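Local atomic coordinates of probable enoyl-CoA hydratase/isomerase (Pseudomonas aeruginosa PAO1, PDB entry 5YLO), a protein that probably acts as a Delta3,Delta2-enoyl-CoA isomerase, shifting double bonds in the breakdown of unsaturated fatty acids. Residues A[2-8]-A[18-22]; A[34-38]-A[91-95]; A[123-127]-A[194-198]; A[128-133]-A[171-176]; A[152-156]-A[178-182]. All coordinates share one frame; numbering follows the deposited sequence.

Contact 1: A[2-8]-A[18-22]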
# COMPACT_ATOMS: atom_id res chain seq x y z
N THR A 2 -3.89 -41.19 -6.11
CA THR A 2 -5.22 -40.57 -6.00
C THR A 2 -6.40 -41.54 -6.10
O THR A 2 -6.29 -42.60 -6.70
CB THR A 2 -5.41 -39.45 -7.05
OG1 THR A 2 -5.92 -40.00 -8.27
CG2 THR A 2 -4.09 -38.74 -7.31
N ASP A 3 -7.52 -41.14 -5.53
CA ASP A 3 -8.74 -41.95 -5.54
C ASP A 3 -9.87 -41.29 -6.34
O ASP A 3 -11.04 -41.52 -6.06
CB ASP A 3 -9.20 -42.24 -4.11
CG ASP A 3 -9.57 -40.97 -3.35
OD1 ASP A 3 -10.71 -40.49 -3.50
OD2 ASP A 3 -8.72 -40.48 -2.58
N LEU A 4 -9.51 -40.47 -7.33
CA LEU A 4 -10.42 -39.73 -8.21
C LEU A 4 -11.17 -38.61 -7.51
O LEU A 4 -12.01 -37.96 -8.14
CB LEU A 4 -11.45 -40.63 -8.90
CG LEU A 4 -11.22 -40.87 -10.40
CD1 LEU A 4 -10.06 -41.83 -10.61
CD2 LEU A 4 -12.48 -41.39 -11.07
N SER A 5 -10.91 -38.36 -6.22
CA SER A 5 -11.45 -37.16 -5.60
C SER A 5 -10.94 -35.93 -6.36
O SER A 5 -9.76 -35.87 -6.71
CB SER A 5 -11.04 -37.08 -4.13
OG SER A 5 -11.76 -38.01 -3.34
N PRO A 6 -11.80 -34.96 -6.64
CA PRO A 6 -11.33 -33.74 -7.31
C PRO A 6 -10.31 -32.98 -6.48
O PRO A 6 -9.49 -32.24 -7.04
CB PRO A 6 -12.61 -32.92 -7.50
CG PRO A 6 -13.49 -33.37 -6.37
CD PRO A 6 -13.20 -34.84 -6.20
N LEU A 7 -10.33 -33.16 -5.16
CA LEU A 7 -9.46 -32.45 -4.24
C LEU A 7 -8.92 -33.45 -3.24
O LEU A 7 -9.70 -34.07 -2.50
CB LEU A 7 -10.22 -31.33 -3.53
CG LEU A 7 -9.43 -30.22 -2.86
CD1 LEU A 7 -9.04 -29.15 -3.88
CD2 LEU A 7 -10.23 -29.63 -1.72
N GLN A 8 -7.60 -33.63 -3.22
CA GLN A 8 -6.97 -34.55 -2.28
C GLN A 8 -6.75 -33.82 -0.96
O GLN A 8 -6.09 -32.78 -0.92
CB GLN A 8 -5.65 -35.08 -2.83
CG GLN A 8 -5.18 -36.37 -2.15
CD GLN A 8 -3.77 -36.28 -1.60
OE1 GLN A 8 -3.12 -35.24 -1.67
NE2 GLN A 8 -3.29 -37.39 -1.03
N LEU A 18 -4.91 -29.12 1.44
CA LEU A 18 -5.90 -29.16 0.37
C LEU A 18 -5.15 -28.99 -0.95
O LEU A 18 -4.68 -27.89 -1.26
CB LEU A 18 -6.96 -28.08 0.55
CG LEU A 18 -7.51 -27.92 1.97
CD1 LEU A 18 -8.61 -26.88 2.01
CD2 LEU A 18 -8.01 -29.25 2.50
N VAL A 19 -5.04 -30.07 -1.71
CA VAL A 19 -4.28 -30.07 -2.96
C VAL A 19 -5.25 -30.23 -4.11
O VAL A 19 -6.02 -31.20 -4.16
CB VAL A 19 -3.22 -31.18 -2.98
CG1 VAL A 19 -2.33 -31.04 -4.20
CG2 VAL A 19 -2.40 -31.16 -1.70
N LEU A 20 -5.23 -29.27 -5.04
CA LEU A 20 -5.90 -29.46 -6.32
C LEU A 20 -5.34 -30.70 -7.00
O LEU A 20 -4.12 -30.89 -7.03
CB LEU A 20 -5.72 -28.23 -7.21
CG LEU A 20 -6.67 -27.04 -7.07
CD1 LEU A 20 -6.78 -26.56 -5.63
CD2 LEU A 20 -6.22 -25.91 -7.97
N ASN A 21 -6.21 -31.56 -7.51
CA ASN A 21 -5.79 -32.85 -8.05
C ASN A 21 -6.43 -33.10 -9.42
O ASN A 21 -7.23 -34.01 -9.60
CB ASN A 21 -6.11 -33.99 -7.10
CG ASN A 21 -5.32 -35.24 -7.40
OD1 ASN A 21 -5.26 -36.15 -6.44
ND2 ASN A 21 -4.76 -35.39 -8.49
N ARG A 22 -6.07 -32.26 -10.38
CA ARG A 22 -6.31 -32.54 -11.80
C ARG A 22 -5.03 -32.20 -12.55
O ARG A 22 -4.99 -31.26 -13.35
CB ARG A 22 -7.51 -31.76 -12.34
CG ARG A 22 -8.84 -32.20 -11.75
CD ARG A 22 -9.94 -32.15 -12.80
NE ARG A 22 -10.21 -30.78 -13.23
CZ ARG A 22 -10.68 -30.46 -14.43
NH1 ARG A 22 -10.91 -31.40 -15.33
NH2 ARG A 22 -10.90 -29.19 -14.74
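Leu18 opens the contact with its CB against the CD2 methyl of Leu7, a loose apolar touch where the two arms of an N-terminal beta hairpin run antiparallel. At Val19 the arms form a hydrogen-bonded pair: Val19 N donates to Gln8 O at 3.0 Å in a nearly straight bond (170°), and Gln8 N returns a bond to Val19 O, also at 3.0 Å but more bent. The side chains of this pair lie alongside each other and point the same way, with Gln8 OE1 4.1 Å from Val19 CG2. A branched residue and a long amide suit this partly exposed face. Leu20 is paired with Leu7 in the next, non-hydrogen-bonded position, on the buried face. The Leu7 CG stands anti to the backbone N (chi1 -162°), which carries the isobutyl group across the strand until Leu7 CD1 meets Leu20 CD1 at 3.9 Å. At Asn21 the strand pairing gives out: Asn21 N reaches Pro6 O only through a weak bond of 3.4 Å. The Thr2 methyl abuts the end of the Asn21 amide, though so short an approach is doubtful in detail. Within the N-terminal loop Ser5 OG is hydrogen-bonded to Asp3 OD1. The guanidinium of Arg22 forms salt bridges with Asp30 and Asp67. Within the chain, strand 7-12 is an outermost strand of the main sheet; strand 15-20 bonds on to strand 52-56, while Leu7 and Leu18 lie against Leu37 of helix 31-46.

Contact 2: A[34-38]-A[91-95]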
# COMPACT_ATOMS: atom_id res chain seq x y z
N LEU A 34 -14.19 -26.21 -7.69
CA LEU A 34 -14.62 -25.05 -6.93
C LEU A 34 -15.48 -25.46 -5.74
O LEU A 34 -15.20 -25.08 -4.61
CB LEU A 34 -15.38 -24.08 -7.83
CG LEU A 34 -14.62 -23.46 -9.01
CD1 LEU A 34 -15.56 -22.65 -9.89
CD2 LEU A 34 -13.46 -22.60 -8.51
N GLU A 35 -16.51 -26.27 -5.99
CA GLU A 35 -17.43 -26.66 -4.93
C GLU A 35 -16.76 -27.53 -3.88
O GLU A 35 -17.03 -27.39 -2.68
CB GLU A 35 -18.64 -27.38 -5.52
CG GLU A 35 -19.58 -26.50 -6.32
CD GLU A 35 -20.91 -27.16 -6.59
OE1 GLU A 35 -21.20 -27.46 -7.77
OE2 GLU A 35 -21.67 -27.39 -5.62
N ALA A 36 -15.89 -28.46 -4.30
CA ALA A 36 -15.26 -29.36 -3.34
C ALA A 36 -14.37 -28.60 -2.37
O ALA A 36 -14.51 -28.73 -1.15
CB ALA A 36 -14.45 -30.43 -4.09
N LEU A 37 -13.46 -27.78 -2.89
CA LEU A 37 -12.65 -26.91 -2.05
C LEU A 37 -13.54 -25.97 -1.24
O LEU A 37 -13.24 -25.65 -0.09
CB LEU A 37 -11.66 -26.13 -2.92
CG LEU A 37 -10.56 -25.26 -2.33
CD1 LEU A 37 -9.79 -26.02 -1.27
CD2 LEU A 37 -9.62 -24.79 -3.43
N HIS A 38 -14.64 -25.53 -1.83
CA HIS A 38 -15.53 -24.65 -1.10
C HIS A 38 -16.13 -25.34 0.12
O HIS A 38 -16.25 -24.73 1.18
CB HIS A 38 -16.64 -24.08 -1.97
CG HIS A 38 -17.50 -23.08 -1.26
ND1 HIS A 38 -17.74 -21.82 -1.76
CD2 HIS A 38 -18.13 -23.13 -0.06
CE1 HIS A 38 -18.51 -21.15 -0.92
NE2 HIS A 38 -18.76 -21.93 0.12
N ALA A 91 -18.01 -17.32 -4.74
CA ALA A 91 -18.30 -17.81 -3.40
C ALA A 91 -17.05 -18.42 -2.77
O ALA A 91 -16.82 -18.27 -1.56
CB ALA A 91 -19.44 -18.82 -3.43
N LEU A 92 -16.23 -19.10 -3.57
CA LEU A 92 -15.02 -19.72 -3.05
C LEU A 92 -13.97 -18.66 -2.68
O LEU A 92 -13.35 -18.74 -1.62
CB LEU A 92 -14.45 -20.70 -4.07
CG LEU A 92 -13.03 -21.22 -3.81
CD1 LEU A 92 -12.98 -22.07 -2.55
CD2 LEU A 92 -12.51 -21.99 -5.01
N MET A 93 -13.77 -17.68 -3.56
CA MET A 93 -12.78 -16.64 -3.28
C MET A 93 -13.11 -15.88 -2.00
O MET A 93 -12.22 -15.57 -1.20
CB MET A 93 -12.68 -15.68 -4.46
CG MET A 93 -12.28 -16.33 -5.76
SD MET A 93 -10.64 -17.08 -5.67
CE MET A 93 -10.45 -17.62 -7.37
N GLY A 94 -14.40 -15.59 -1.79
CA GLY A 94 -14.79 -14.83 -0.61
C GLY A 94 -14.53 -15.56 0.69
O GLY A 94 -14.07 -14.95 1.67
N ARG A 95 -14.90 -16.84 0.73
CA ARG A 95 -14.71 -17.69 1.91
C ARG A 95 -13.24 -17.96 2.28
O ARG A 95 -12.86 -17.90 3.45
CB ARG A 95 -15.45 -19.02 1.74
CG ARG A 95 -15.26 -20.00 2.88
CD ARG A 95 -16.04 -21.28 2.65
NE ARG A 95 -17.48 -21.03 2.58
CZ ARG A 95 -18.29 -21.05 3.64
NH1 ARG A 95 -19.59 -20.81 3.48
NH2 ARG A 95 -17.81 -21.30 4.85
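His38 and Leu92 bring the two helices nearest to each other, their CA atoms 5.3 Å apart. The segments run in nearly the same direction, inclined by 27°, and their axes approach to 9.7 Å. Leu92 is the buried apolar wedge. Its CG lies anti to the backbone N (chi1 168°), sending the forked end toward the other helix: Leu92 CD2 touches Leu34 CD2 at 3.7 Å, and Leu92 CD1 reaches Leu37 CG at 4.0 Å. Both leucines meet it at about a right angle; branched side chains suit this buried place because their methyls can interlock, and Leu118 of helix 114-120 packs on both Leu37 and Leu92. Toward the rim the chemistry becomes polar. The imidazole of His38 stretches along the surface of helix 85-97, with His38 CE1 3.5 Å from Ala91 CB. The small methyl leaves the flat ring able to come close, and Leu92 N lies at the ring edge. From the next turn the Arg95 chain crosses the imidazole at about a right angle. Arg95 CD makes an off-centre CH-pi contact, 4.1 Å from the His38 ring centroid, and Arg95 NE lies 2.9 Å from His38 NE2. The ring and guanidinium planes are 57° apart, so the two groups are not stacked. Beyond the ring, Arg95 NH2 forms a salt bridge with Asp42 of helix 31-46. The helices are thus joined by a leucine cluster and by the His38 ring against Ala91 and Arg95, where the arginine would probably disfavour a positive charge on the imidazole, an effect that Asp42 would partly offset.

Contact 3: A[123-127]-A[194-198]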
# COMPACT_ATOMS: atom_id res chain seq x y z
N ASP A 123 -3.40 -16.15 3.12
CA ASP A 123 -2.66 -15.18 3.92
C ASP A 123 -1.20 -15.13 3.50
O ASP A 123 -0.60 -14.05 3.45
CB ASP A 123 -2.78 -15.51 5.41
CG ASP A 123 -4.20 -15.39 5.92
OD1 ASP A 123 -4.93 -14.53 5.39
OD2 ASP A 123 -4.58 -16.15 6.83
N PHE A 124 -0.61 -16.28 3.19
CA PHE A 124 0.80 -16.36 2.85
C PHE A 124 0.97 -17.09 1.52
O PHE A 124 0.12 -17.88 1.12
CB PHE A 124 1.58 -17.09 3.95
CG PHE A 124 1.44 -16.46 5.31
CD1 PHE A 124 2.25 -15.40 5.68
CD2 PHE A 124 0.49 -16.92 6.21
CE1 PHE A 124 2.12 -14.82 6.92
CE2 PHE A 124 0.36 -16.34 7.45
CZ PHE A 124 1.18 -15.29 7.81
N ARG A 125 2.08 -16.80 0.85
CA ARG A 125 2.41 -17.43 -0.42
C ARG A 125 3.88 -17.81 -0.43
O ARG A 125 4.75 -16.93 -0.33
CB ARG A 125 2.07 -16.52 -1.61
CG ARG A 125 0.64 -16.65 -2.10
CD ARG A 125 0.21 -15.44 -2.91
NE ARG A 125 0.39 -14.19 -2.16
CZ ARG A 125 -0.43 -13.77 -1.21
NH1 ARG A 125 -1.50 -14.48 -0.88
NH2 ARG A 125 -0.18 -12.62 -0.58
N ILE A 126 4.15 -19.10 -0.53
CA ILE A 126 5.50 -19.62 -0.73
C ILE A 126 5.52 -20.28 -2.10
O ILE A 126 4.70 -21.16 -2.39
CB ILE A 126 5.90 -20.63 0.36
CG1 ILE A 126 5.74 -19.99 1.75
CG2 ILE A 126 7.33 -21.09 0.15
CD1 ILE A 126 6.00 -20.96 2.88
N ALA A 127 6.45 -19.85 -2.95
CA ALA A 127 6.48 -20.28 -4.34
C ALA A 127 7.77 -21.03 -4.64
O ALA A 127 8.83 -20.70 -4.10
CB ALA A 127 6.34 -19.09 -5.29
N ALA A 194 9.34 -26.86 3.03
CA ALA A 194 9.32 -25.48 3.51
C ALA A 194 7.92 -25.08 3.96
O ALA A 194 7.76 -24.42 4.99
CB ALA A 194 9.83 -24.53 2.43
N VAL A 195 6.89 -25.47 3.20
CA VAL A 195 5.52 -25.13 3.57
C VAL A 195 5.14 -25.82 4.87
O VAL A 195 4.50 -25.22 5.74
CB VAL A 195 4.56 -25.49 2.42
CG1 VAL A 195 3.12 -25.33 2.86
CG2 VAL A 195 4.85 -24.61 1.21
N GLY A 196 5.52 -27.09 5.02
CA GLY A 196 5.19 -27.81 6.25
C GLY A 196 5.80 -27.17 7.48
O GLY A 196 5.14 -27.05 8.52
N ALA A 197 7.05 -26.73 7.38
CA ALA A 197 7.70 -26.07 8.51
C ALA A 197 7.02 -24.74 8.82
O ALA A 197 6.81 -24.40 9.99
CB ALA A 197 9.18 -25.87 8.22
N PHE A 198 6.68 -23.97 7.78
CA PHE A 198 6.01 -22.69 8.00
C PHE A 198 4.62 -22.90 8.58
O PHE A 198 4.23 -22.24 9.55
CB PHE A 198 5.96 -21.89 6.70
CG PHE A 198 5.30 -20.55 6.84
CD1 PHE A 198 5.84 -19.57 7.66
CD2 PHE A 198 4.13 -20.26 6.15
CE1 PHE A 198 5.23 -18.34 7.79
CE2 PHE A 198 3.51 -19.03 6.28
CZ PHE A 198 4.07 -18.06 7.10
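Phe198 pushes its ring edge-first onto Phe124, joining helix 191-204 to strand 124-128 of the main sheet in the crotonase fold. The helix runs roughly antiparallel to the strand, at 154°, with the axes 10.0 Å apart, a separation that side chains must fill. With chi1 at -180° the ring of Phe198 is carried off the helix toward the sheet. There it makes a T-shaped pair with Phe124, the planes at 82° and the centroids 4.8 Å apart, and Phe198 CZ stands over the centre of the Phe124 ring. Phe124 is therefore the flat floor and Phe198 the bump that rests on it. Two residues farther along the strand the roles are exchanged. Ile126, on the same side of the strand, sends its extended CG1 branch up to the helix, and its CD1 methyl enters the hollow bounded by Val195, Phe198 and the carbonyl of Ala194. Ile126 CD1 lies 3.8 Å from Phe198 CD2 and 4.2 Å from Val195 CG2. A long beta-branched chain suits a strand position that must reach this far. Arg163 of the third subunit packs on both phenylalanines, placing the pair beside the subunit interface. Phe198 CE2 comes nearest to the other ring at its root, 3.4 Å from Phe124 CG.

Contact 4: A[128-133]-A[171-176]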
# COMPACT_ATOMS: atom_id res chain seq x y z
N ALA A 128 7.66 -22.04 -5.50
CA ALA A 128 8.84 -22.68 -6.05
C ALA A 128 9.48 -21.79 -7.12
O ALA A 128 8.83 -20.92 -7.70
CB ALA A 128 8.48 -24.04 -6.65
N ALA A 129 10.77 -22.02 -7.36
CA ALA A 129 11.48 -21.20 -8.33
C ALA A 129 10.91 -21.36 -9.73
O ALA A 129 10.95 -20.42 -10.53
CB ALA A 129 12.97 -21.55 -8.32
N SER A 130 10.36 -22.53 -10.05
CA SER A 130 9.77 -22.76 -11.36
C SER A 130 8.44 -22.04 -11.55
O SER A 130 7.98 -21.92 -12.69
CB SER A 130 9.58 -24.26 -11.60
OG SER A 130 8.76 -24.82 -10.58
N ALA A 131 7.83 -21.57 -10.47
CA ALA A 131 6.50 -20.98 -10.56
C ALA A 131 6.50 -19.75 -11.45
O ALA A 131 7.43 -18.94 -11.43
CB ALA A 131 5.98 -20.63 -9.17
N ARG A 132 5.44 -19.62 -12.25
CA ARG A 132 5.25 -18.49 -13.15
C ARG A 132 3.84 -17.93 -12.95
O ARG A 132 2.92 -18.67 -12.61
CB ARG A 132 5.46 -18.90 -14.61
CG ARG A 132 6.78 -19.62 -14.86
CD ARG A 132 7.75 -18.74 -15.63
NE ARG A 132 7.27 -18.49 -16.99
CZ ARG A 132 7.79 -17.60 -17.82
NH1 ARG A 132 7.28 -17.45 -19.03
NH2 ARG A 132 8.81 -16.85 -17.43
N PHE A 133 3.69 -16.63 -13.16
CA PHE A 133 2.44 -15.96 -12.83
C PHE A 133 1.93 -15.17 -14.02
O PHE A 133 2.67 -14.40 -14.63
CB PHE A 133 2.62 -15.03 -11.62
CG PHE A 133 2.98 -15.77 -10.36
CD1 PHE A 133 4.30 -16.06 -10.06
CD2 PHE A 133 1.99 -16.17 -9.48
CE1 PHE A 133 4.63 -16.74 -8.90
CE2 PHE A 133 2.31 -16.85 -8.31
CZ PHE A 133 3.63 -17.14 -8.02
N TRP A 171 5.37 -13.41 -14.95
CA TRP A 171 6.37 -13.05 -13.95
C TRP A 171 7.00 -14.31 -13.36
O TRP A 171 6.31 -15.30 -13.10
CB TRP A 171 5.77 -12.21 -12.83
CG TRP A 171 5.43 -10.81 -13.25
CD1 TRP A 171 5.40 -10.32 -14.52
CD2 TRP A 171 5.09 -9.72 -12.38
NE1 TRP A 171 5.06 -8.99 -14.50
CE2 TRP A 171 4.86 -8.60 -13.20
CE3 TRP A 171 4.95 -9.59 -11.00
CZ2 TRP A 171 4.50 -7.36 -12.68
CZ3 TRP A 171 4.59 -8.36 -10.48
CH2 TRP A 171 4.37 -7.26 -11.32
N SER A 172 8.31 -14.26 -13.16
CA SER A 172 9.02 -15.36 -12.52
C SER A 172 8.80 -15.31 -11.01
O SER A 172 8.29 -14.33 -10.46
CB SER A 172 10.51 -15.30 -12.85
OG SER A 172 11.12 -14.19 -12.22
N ALA A 173 9.21 -16.38 -10.34
CA ALA A 173 9.11 -16.42 -8.88
C ALA A 173 9.99 -15.35 -8.25
O ALA A 173 9.63 -14.75 -7.23
CB ALA A 173 9.49 -17.80 -8.36
N GLU A 174 11.16 -15.08 -8.86
CA GLU A 174 12.02 -14.02 -8.36
C GLU A 174 11.35 -12.66 -8.51
O GLU A 174 11.36 -11.85 -7.57
CB GLU A 174 13.36 -14.04 -9.09
CG GLU A 174 14.46 -14.75 -8.34
CD GLU A 174 15.82 -14.53 -8.97
OE1 GLU A 174 16.79 -15.20 -8.55
OE2 GLU A 174 15.92 -13.68 -9.88
N ARG A 175 10.77 -12.39 -9.68
CA ARG A 175 10.12 -11.10 -9.88
C ARG A 175 8.88 -10.96 -9.00
O ARG A 175 8.62 -9.89 -8.45
CB ARG A 175 9.75 -10.91 -11.35
CG ARG A 175 9.14 -9.55 -11.65
CD ARG A 175 8.85 -9.35 -13.13
NE ARG A 175 8.39 -8.00 -13.39
CZ ARG A 175 8.04 -7.55 -14.59
NH1 ARG A 175 8.09 -8.35 -15.64
NH2 ARG A 175 7.63 -6.29 -14.74
N ALA A 176 8.12 -12.04 -8.85
CA ALA A 176 6.97 -12.02 -7.95
C ALA A 176 7.42 -11.78 -6.51
O ALA A 176 6.76 -11.05 -5.77
CB ALA A 176 6.19 -13.33 -8.06
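Phe133 and Trp171 grip each other through their backbones as an antiparallel hydrogen-bonded pair: Phe133 N donates to Trp171 O, and Trp171 N to Phe133 O, each at 2.9 Å. The phenyl ring then reaches the first turn of helix 173-179. Trp171 O lies in the plane of the ring at its edge, 3.7 Å from Phe133 CD1, while Phe133 CE1 packs on Ala176 CB at 3.8 Å. Ala173 meets the other end of the segment, Ala173 CB lying 3.3 Å from Ala128 O and 3.7 Å from Ala129 O; a methyl suits a place so close to backbone oxygens. Farther out, a type I turn from Ala128 to Ala131 presents those carbonyls, and Ser130 OG is bonded to Asp188. Ser172 sets the helix start as its N-cap, Ser172 OG accepting from Arg175 N at 3.1 Å. That helix also carries the guanidinium of Arg175 over one face of the Trp171 indole, offset toward its rim, where a salt bridge to Glu169 anchors it. The pairing adds the short, weakly bonded strand 171-172 to a small second sheet within the chain, in which strand 132-134 lies between 111-112 and 171-172, as in the crotonase fold.

Contact 5: A[152-156]-A[178-182]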
# COMPACT_ATOMS: atom_id res chain seq x y z
N LEU A 152 -4.34 -7.45 -6.63
CA LEU A 152 -3.04 -7.04 -7.16
C LEU A 152 -2.64 -5.62 -6.76
O LEU A 152 -1.48 -5.43 -6.35
CB LEU A 152 -3.02 -7.22 -8.68
CG LEU A 152 -3.04 -8.66 -9.18
CD1 LEU A 152 -2.96 -8.69 -10.70
CD2 LEU A 152 -1.90 -9.45 -8.56
N PRO A 153 -3.50 -4.60 -6.86
CA PRO A 153 -3.06 -3.26 -6.42
C PRO A 153 -2.75 -3.19 -4.93
O PRO A 153 -1.90 -2.39 -4.53
CB PRO A 153 -4.24 -2.36 -6.80
CG PRO A 153 -5.42 -3.28 -6.83
CD PRO A 153 -4.88 -4.57 -7.38
N ARG A 154 -3.41 -4.01 -4.12
CA ARG A 154 -3.17 -3.98 -2.68
C ARG A 154 -1.84 -4.63 -2.31
O ARG A 154 -1.19 -4.21 -1.35
CB ARG A 154 -4.32 -4.66 -1.94
CG ARG A 154 -5.60 -3.85 -1.93
CD ARG A 154 -6.78 -4.65 -1.39
NE ARG A 154 -7.89 -3.77 -1.05
CZ ARG A 154 -8.79 -3.32 -1.91
NH1 ARG A 154 -8.73 -3.69 -3.19
NH2 ARG A 154 -9.76 -2.52 -1.50
N LEU A 155 -1.41 -5.64 -3.07
CA LEU A 155 -0.14 -6.31 -2.81
C LEU A 155 1.03 -5.68 -3.55
O LEU A 155 2.15 -5.69 -3.03
CB LEU A 155 -0.24 -7.79 -3.20
CG LEU A 155 -1.29 -8.64 -2.49
CD1 LEU A 155 -1.50 -9.95 -3.23
CD2 LEU A 155 -0.87 -8.91 -1.05
N LEU A 156 0.80 -5.12 -4.74
CA LEU A 156 1.87 -4.70 -5.62
C LEU A 156 1.93 -3.20 -5.86
O LEU A 156 2.92 -2.72 -6.43
CB LEU A 156 1.75 -5.39 -6.99
CG LEU A 156 2.19 -6.84 -7.24
CD1 LEU A 156 2.24 -7.68 -5.97
CD2 LEU A 156 1.29 -7.48 -8.29
N GLY A 178 10.15 -10.11 -5.57
CA GLY A 178 10.62 -8.74 -5.42
C GLY A 178 9.51 -7.72 -5.46
O GLY A 178 9.62 -6.65 -4.85
N ALA A 179 8.43 -8.01 -6.19
CA ALA A 179 7.30 -7.09 -6.29
C ALA A 179 6.32 -7.22 -5.13
O ALA A 179 5.41 -6.40 -5.02
CB ALA A 179 6.56 -7.31 -7.61
N GLY A 180 6.48 -8.24 -4.28
CA GLY A 180 5.56 -8.47 -3.19
C GLY A 180 4.42 -9.41 -3.50
O GLY A 180 3.49 -9.52 -2.69
N LEU A 181 4.46 -10.09 -4.65
CA LEU A 181 3.38 -11.01 -5.00
C LEU A 181 3.39 -12.24 -4.11
O LEU A 181 2.33 -12.68 -3.64
CB LEU A 181 3.50 -11.40 -6.48
CG LEU A 181 2.31 -12.10 -7.13
CD1 LEU A 181 1.05 -11.25 -6.99
CD2 LEU A 181 2.62 -12.36 -8.59
N VAL A 182 4.57 -12.81 -3.86
CA VAL A 182 4.72 -13.91 -2.92
C VAL A 182 5.68 -13.46 -1.82
O VAL A 182 6.47 -12.54 -2.01
CB VAL A 182 5.24 -15.19 -3.61
CG1 VAL A 182 4.35 -15.55 -4.79
CG2 VAL A 182 6.68 -15.03 -4.06
O HOH W 1 5.69 -4.20 -6.83
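Leu156, at the end of helix 146-156, and Gly180, just past helix 173-179, bring the two segments together with their CA atoms 5.8 Å apart. Gly180 belongs to a Schellman motif: its positive phi (92°) turns the chain out of the helix while two bonds run back into the last turn. Glycine suits the place twice over, since it accepts this backbone shape readily and has no side chain to meet the nearby Leu155 carbonyl. Leu156 packs against the turn. Leu156 CD1 is 3.5 Å from both Ala179 O and Leu181 N, which sets a methyl on the backbone of the motif. Leu156 CD1 also reaches Leu181 CD1 at 3.9 Å. Leu181 has its CG anti to the backbone N (chi1 -167°), which turns the branched end back to the neighbouring helix, where Leu181 CD1 also meets Leu152 CD2 at 3.8 Å. One leucine methyl is therefore shared by two leucines one helical turn apart, an apolar contact in which Leu152 and Leu181 are buried. Leu120 of helix 114-120 packs on Leu152, Leu155 and Leu181, and a glycerol, probably from the crystallisation liquor, lies beside Leu155. Pro153 marks a kink in the helix and packs on Leu217 of the second subunit. Where no direct hydrogen bond joins the segments, one water bridges two carbonyls, donating to Leu156 O at 3.2 Å and to Ala179 O at 2.9 Å.

Overall arrangement
From the N terminus, contact 1 closes a short hairpin at the edge of the main sheet, and its Leu7, Leu18 and Leu20 rest on Leu37, a member of contact 2. Contact 2 then closes a longer loop, bringing helix 31-46 to helix 85-97. Contact 3 closes the long loop from strand 124-128 to helix 191-204, and contacts 4 and 5 lie within it. Contacts 4 and 5 cross, their segments alternating, and share helix 173-179; Phe133 lies against Leu181 and Val182 where they meet. Arg125 of contact 3 is probably hydrogen-bonded to Leu181 O, binding contact 5 to the main sheet.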